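Local coordinates for protein probable chitinase A (Chromobacterium violaceum, PDB 4TX8) that probably hydrolyses internal glycosidic links of chitin, as a family 18 glycoside hydrolase that also carries a carbohydrate-binding module, at residues H107-Y112 and A131-I136; Q195-V200 and V239-A244. All blocks are in the same frame, centred on the assembly; numbering follows the deposited sequence.

How the contacts relate
Both contacts belong to the TIM barrel of the GH18 domain, contact 1 in its inner wall and contact 2 in its outer layer of helices. Their centres lie 26 Å apart, with about 14 Å between nearest atoms, so they do not touch. Contact 1 joins the parallel strands 108-114 and 135-143 about 9 Å from the centre of the chain; contact 2, about 22 Å out, packs helix 193-210 against helix 230-246. The calcium ion, bound at Asp-218, Glu-220 and Ala-255, is nearer contact 1: the side chain of Val-110 is about 12 Å from the ion. Contact 2 lies away from the metal sites and the bound sugar.

Contact 1 of 2, residues H107-Y112 and A131-I136; sequences HALVGY and ADWDVI
Leu-109 lies against the indole of Trp-133, its CD1 3.8 Å from the centroid of the six-membered ring in a CH-pi contact over one face. Leu-109 CD2 lies 3.6 Å from Trp-133 CZ3. With CG beside the backbone N (chi1 -58°), Trp-133 lays its ring alongside strand 108-114, and CZ3 comes within 3.5 Å of Gly-111 CA; Gly-111, with no side chain, leaves room for the ring. On the other face of the sheet Val-110 and Val-135 lie side by side, CG2 of Val-110 3.8 Å from CB of Val-135. The parallel pairing starts from Leu-109, whose O accepts from both Asp-134 N and Val-135 N; Val-135 O receives Gly-111 N at 3.1 Å. Asp-134 closes the start of the pairing, its OD2 taking Leu-109 N at 2.8 Å through the anti lone pair, nearly straight at 161°. Packing is looser only at the carboxylate of Asp-132, which leads away to a salt bridge with Arg-418; its backbone O still packs on Leu-109 CD1. Helix 410-417 covers the Leu-109 and Trp-133 side through Leu-417 and Ser-410, while strand 393-397 pairs with the far edge of 108-114, closing the barrel.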
loop_
_atom_site.group_PDB
_atom_site.type_symbol
_atom_site.label_atom_id
_atom_site.label_comp_id
_atom_site.label_asym_id
_atom_site.label_seq_id
_atom_site.Cartn_x
_atom_site.Cartn_y
_atom_site.Cartn_z
ATOM N N HIS A 107 -1.722 -15.106 1.909
ATOM C CA HIS A 107 -1.513 -14.124 2.960
ATOM C C HIS A 107 -0.373 -13.213 2.534
ATOM O O HIS A 107 0.801 -13.544 2.693
ATOM C CB HIS A 107 -1.230 -14.813 4.292
ATOM C CG HIS A 107 -2.306 -15.766 4.704
ATOM N ND1 HIS A 107 -2.053 -17.078 5.045
ATOM C CD2 HIS A 107 -3.647 -15.603 4.808
ATOM C CE1 HIS A 107 -3.189 -17.679 5.348
ATOM N NE2 HIS A 107 -4.172 -16.806 5.213
ATOM N N ALA A 108 -0.739 -12.064 1.978
ATOM C CA ALA A 108 0.206 -11.228 1.254
ATOM C C ALA A 108 0.722 -10.048 2.065
ATOM O O ALA A 108 0.001 -9.479 2.889
ATOM C CB ALA A 108 -0.438 -10.725 -0.034
ATOM N N LEU A 109 1.981 -9.701 1.827
ATOM C CA LEU A 109 2.539 -8.434 2.277
ATOM C C LEU A 109 2.620 -7.524 1.057
ATOM O O LEU A 109 3.356 -7.807 0.109
ATOM C CB LEU A 109 3.923 -8.618 2.908
ATOM C CG LEU A 109 4.400 -7.652 4.007
ATOM C CD1 LEU A 109 5.910 -7.459 3.935
ATOM C CD2 LEU A 109 3.682 -6.306 3.996
ATOM N N VAL A 110 1.846 -6.444 1.082
ATOM C CA VAL A 110 1.799 -5.487 -0.015
ATOM C C VAL A 110 2.557 -4.226 0.379
ATOM O O VAL A 110 2.358 -3.703 1.473
ATOM C CB VAL A 110 0.344 -5.120 -0.383
ATOM C CG1 VAL A 110 0.313 -4.084 -1.498
ATOM C CG2 VAL A 110 -0.441 -6.368 -0.773
ATOM N N GLY A 111 3.426 -3.742 -0.504
ATOM C CA GLY A 111 4.187 -2.539 -0.220
ATOM C C GLY A 111 4.398 -1.651 -1.430
ATOM O O GLY A 111 4.405 -2.128 -2.569
ATOM N N TYR A 112 4.571 -0.356 -1.181
ATOM C CA TYR A 112 4.805 0.607 -2.249
ATOM C C TYR A 112 6.294 0.850 -2.466
ATOM O O TYR A 112 7.044 1.080 -1.518
ATOM C CB TYR A 112 4.102 1.932 -1.949
ATOM C CG TYR A 112 2.598 1.873 -2.078
ATOM C CD1 TYR A 112 1.813 1.341 -1.060
ATOM C CD2 TYR A 112 1.964 2.335 -3.226
ATOM C CE1 TYR A 112 0.434 1.277 -1.179
ATOM C CE2 TYR A 112 0.586 2.280 -3.354
ATOM C CZ TYR A 112 -0.172 1.747 -2.330
ATOM O OH TYR A 112 -1.539 1.692 -2.458
ATOM N N ALA A 131 12.530 -10.547 -0.610
ATOM C CA ALA A 131 11.602 -11.644 -0.862
ATOM C C ALA A 131 10.382 -11.627 0.060
ATOM O O ALA A 131 9.413 -12.340 -0.188
ATOM C CB ALA A 131 12.330 -12.976 -0.739
ATOM N N ASP A 132 10.427 -10.819 1.118
ATOM C CA ASP A 132 9.310 -10.743 2.062
ATOM C C ASP A 132 8.085 -10.047 1.468
ATOM O O ASP A 132 6.983 -10.160 2.002
ATOM C CB ASP A 132 9.736 -10.021 3.345
ATOM C CG ASP A 132 10.554 -10.901 4.269
ATOM O OD1 ASP A 132 10.331 -12.132 4.273
ATOM O OD2 ASP A 132 11.414 -10.358 4.996
ATOM N N TRP A 133 8.278 -9.320 0.373
ATOM C CA TRP A 133 7.174 -8.620 -0.278
ATOM C C TRP A 133 6.490 -9.510 -1.316
ATOM O O TRP A 133 7.155 -10.124 -2.144
ATOM C CB TRP A 133 7.674 -7.329 -0.930
ATOM C CG TRP A 133 8.329 -6.402 0.048
ATOM C CD1 TRP A 133 9.668 -6.256 0.274
ATOM C CD2 TRP A 133 7.670 -5.500 0.945
ATOM N NE1 TRP A 133 9.884 -5.313 1.253
ATOM C CE2 TRP A 133 8.674 -4.834 1.682
ATOM C CE3 TRP A 133 6.329 -5.186 1.197
ATOM C CZ2 TRP A 133 8.377 -3.876 2.654
ATOM C CZ3 TRP A 133 6.037 -4.234 2.162
ATOM C CH2 TRP A 133 7.057 -3.589 2.876
ATOM N N ASP A 134 5.162 -9.574 -1.265
ATOM C CA ASP A 134 4.398 -10.422 -2.179
ATOM C C ASP A 134 3.789 -9.621 -3.320
ATOM O O ASP A 134 3.615 -10.132 -4.425
ATOM C CB ASP A 134 3.296 -11.162 -1.424
ATOM C CG ASP A 134 3.847 -12.080 -0.358
ATOM O OD1 ASP A 134 4.647 -12.973 -0.706
ATOM O OD2 ASP A 134 3.493 -11.898 0.829
ATOM N N VAL A 135 3.442 -8.370 -3.042
ATOM C CA VAL A 135 2.959 -7.470 -4.081
ATOM C C VAL A 135 3.759 -6.179 -4.023
ATOM O O VAL A 135 3.797 -5.501 -2.995
ATOM C CB VAL A 135 1.454 -7.161 -3.944
ATOM C CG1 VAL A 135 0.999 -6.259 -5.080
ATOM C CG2 VAL A 135 0.639 -8.453 -3.932
ATOM N N ILE A 136 4.418 -5.861 -5.129
ATOM C CA ILE A 136 5.226 -4.655 -5.227
ATOM C C ILE A 136 4.468 -3.594 -6.014
ATOM O O ILE A 136 4.245 -3.743 -7.215
ATOM C CB ILE A 136 6.579 -4.943 -5.903
ATOM C CG1 ILE A 136 7.306 -6.073 -5.168
ATOM C CG2 ILE A 136 7.429 -3.688 -5.945
ATOM C CD1 ILE A 136 8.470 -6.657 -5.939
#

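Contact 2 of 2, residues Q195-V200 and V239-A244; sequences QVQNFV and VKQLKA
This is a helix-helix contact in the outer layer of the TIM barrel, where two successive barrel helices pack side by side, linked through strand 214-218. The short segments run broadly the same way, crossing at -38° with their axes 9.4 Å apart. Val-200 and Leu-242 mark the closest backbone approach, 5.1 Å between their CA atoms. Here aliphatic groups make the contact: Val-200 sets CG2 3.8 Å from CB of Gln-241, and the CD1 methyl of Leu-242 lies 3.7 Å from the carbonyl O of Val-200. A polar link lies beside it. Gln-241 stretches out beyond CG (chi2 178°) toward Gln-197, which is modelled in two conformers. In the one described here, the Gln-197 chain is bent at chi2 (-53°), bringing its amide toward the neighbouring helix, nearly coplanar with that of Gln-241. Gln-241 NE2 then donates to Gln-197 OE1 at 2.8 Å, in the carbonyl plane and on a lone pair; this grip on NE2 depends on that conformer. Gln-241 OE1 lies 3.7 Å from CG1 of Val-196; it also accepts from a water at 2.9 Å and from Ser-237 one turn earlier, which hold this end of the amide. Beyond the segments, Val-196 packs on Asn-234 and Ala-238 of helix 230-246, and Leu-242 reaches Leu-203 and Tyr-204 of helix 193-210, extending the interface along both helices.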
loop_
_atom_site.group_PDB
_atom_site.type_symbol
_atom_site.label_atom_id
_atom_site.label_comp_id
_atom_site.label_asym_id
_atom_site.label_seq_id
_atom_site.Cartn_x
_atom_site.Cartn_y
_atom_site.Cartn_z
ATOM N N GLN A 195 -12.306 11.497 -21.824
ATOM C CA GLN A 195 -11.245 11.346 -20.840
ATOM C C GLN A 195 -11.140 9.893 -20.399
ATOM O O GLN A 195 -10.041 9.381 -20.180
ATOM C CB GLN A 195 -11.488 12.270 -19.648
ATOM C CG GLN A 195 -11.426 13.744 -20.026
ATOM C CD GLN A 195 -11.763 14.666 -18.877
ATOM O OE1 GLN A 195 -12.397 14.259 -17.905
ATOM N NE2 GLN A 195 -11.338 15.919 -18.983
ATOM N N VAL A 196 -12.290 9.233 -20.284
ATOM C CA VAL A 196 -12.339 7.808 -19.980
ATOM C C VAL A 196 -11.535 7.017 -21.010
ATOM O O VAL A 196 -10.733 6.155 -20.652
ATOM C CB VAL A 196 -13.793 7.287 -19.943
ATOM C CG1 VAL A 196 -13.821 5.763 -19.915
ATOM C CG2 VAL A 196 -14.535 7.866 -18.746
ATOM N N GLN A 197 -11.736 7.333 -22.286
ATOM C CA GLN A 197 -11.031 6.638 -23.357
ATOM C C GLN A 197 -9.524 6.884 -23.301
ATOM O O GLN A 197 -8.736 5.962 -23.515
ATOM C CB GLN A 197 -11.588 7.050 -24.719
ATOM C CG GLN A 197 -12.990 6.524 -24.978
ATOM C CD GLN A 197 -13.092 5.024 -24.771
ATOM O OE1 GLN A 197 -13.844 4.553 -23.918
ATOM N NE2 GLN A 197 -12.333 4.266 -25.553
ATOM N N ASN A 198 -9.122 8.118 -23.003
ATOM C CA ASN A 198 -7.702 8.438 -22.862
ATOM C C ASN A 198 -7.085 7.681 -21.690
ATOM O O ASN A 198 -5.959 7.191 -21.774
ATOM C CB ASN A 198 -7.497 9.943 -22.676
ATOM C CG ASN A 198 -7.762 10.732 -23.945
ATOM O OD1 ASN A 198 -7.745 10.184 -25.046
ATOM N ND2 ASN A 198 -7.996 12.029 -23.795
ATOM N N PHE A 199 -7.843 7.594 -20.600
ATOM C CA PHE A 199 -7.457 6.825 -19.420
ATOM C C PHE A 199 -7.205 5.374 -19.792
ATOM O O PHE A 199 -6.132 4.830 -19.536
ATOM C CB PHE A 199 -8.553 6.930 -18.352
ATOM C CG PHE A 199 -8.256 6.186 -17.073
ATOM C CD1 PHE A 199 -8.616 4.853 -16.928
ATOM C CD2 PHE A 199 -7.659 6.833 -16.003
ATOM C CE1 PHE A 199 -8.364 4.173 -15.752
ATOM C CE2 PHE A 199 -7.404 6.160 -14.823
ATOM C CZ PHE A 199 -7.760 4.827 -14.695
ATOM N N VAL A 200 -8.207 4.760 -20.410
ATOM C CA VAL A 200 -8.144 3.354 -20.785
ATOM C C VAL A 200 -6.991 3.072 -21.745
ATOM O O VAL A 200 -6.167 2.192 -21.494
ATOM C CB VAL A 200 -9.470 2.900 -21.425
ATOM C CG1 VAL A 200 -9.308 1.548 -22.089
ATOM C CG2 VAL A 200 -10.575 2.862 -20.376
ATOM N N VAL A 239 -12.047 1.363 -15.481
ATOM C CA VAL A 239 -11.300 0.195 -15.030
ATOM C C VAL A 239 -11.832 -1.075 -15.699
ATOM O O VAL A 239 -11.058 -1.928 -16.128
ATOM C CB VAL A 239 -11.347 0.055 -13.492
ATOM C CG1 VAL A 239 -10.678 -1.232 -13.048
ATOM C CG2 VAL A 239 -10.665 1.251 -12.839
ATOM N N LYS A 240 -13.153 -1.178 -15.812
ATOM C CA LYS A 240 -13.782 -2.307 -16.494
ATOM C C LYS A 240 -13.348 -2.418 -17.956
ATOM O O LYS A 240 -13.082 -3.516 -18.448
ATOM C CB LYS A 240 -15.303 -2.194 -16.419
ATOM C CG LYS A 240 -15.886 -2.495 -15.052
ATOM C CD LYS A 240 -17.341 -2.067 -14.992
ATOM C CE LYS A 240 -18.278 -3.253 -14.816
ATOM N NZ LYS A 240 -18.232 -3.803 -13.434
ATOM N N GLN A 241 -13.282 -1.280 -18.644
ATOM C CA GLN A 241 -12.879 -1.252 -20.052
ATOM C C GLN A 241 -11.411 -1.622 -20.201
ATOM O O GLN A 241 -11.032 -2.344 -21.123
ATOM C CB GLN A 241 -13.136 0.127 -20.666
ATOM C CG GLN A 241 -14.609 0.448 -20.890
ATOM C CD GLN A 241 -14.822 1.838 -21.464
ATOM O OE1 GLN A 241 -15.550 2.652 -20.897
ATOM N NE2 GLN A 241 -14.190 2.111 -22.599
ATOM N N LEU A 242 -10.592 -1.116 -19.285
ATOM C CA LEU A 242 -9.169 -1.418 -19.272
ATOM C C LEU A 242 -8.933 -2.908 -19.061
ATOM O O LEU A 242 -8.149 -3.523 -19.782
ATOM C CB LEU A 242 -8.457 -0.610 -18.185
ATOM C CG LEU A 242 -6.981 -0.952 -17.961
ATOM C CD1 LEU A 242 -6.187 -0.782 -19.245
ATOM C CD2 LEU A 242 -6.389 -0.101 -16.847
ATOM N N LYS A 243 -9.613 -3.487 -18.075
ATOM C CA LYS A 243 -9.444 -4.908 -17.789
ATOM C C LYS A 243 -9.909 -5.775 -18.956
ATOM O O LYS A 243 -9.300 -6.803 -19.253
ATOM C CB LYS A 243 -10.195 -5.308 -16.518
ATOM C CG LYS A 243 -10.293 -6.819 -16.342
ATOM C CD LYS A 243 -10.931 -7.211 -15.027
ATOM C CE LYS A 243 -10.953 -8.723 -14.873
ATOM N NZ LYS A 243 -11.258 -9.112 -13.471
ATOM N N ALA A 244 -10.986 -5.357 -19.616
ATOM C CA ALA A 244 -11.497 -6.083 -20.775
ATOM C C ALA A 244 -10.420 -6.209 -21.849
ATOM O O ALA A 244 -10.286 -7.251 -22.488
ATOM C CB ALA A 244 -12.735 -5.398 -21.338
HETATM O O HOH W 1 -16.723 5.084 -22.060
#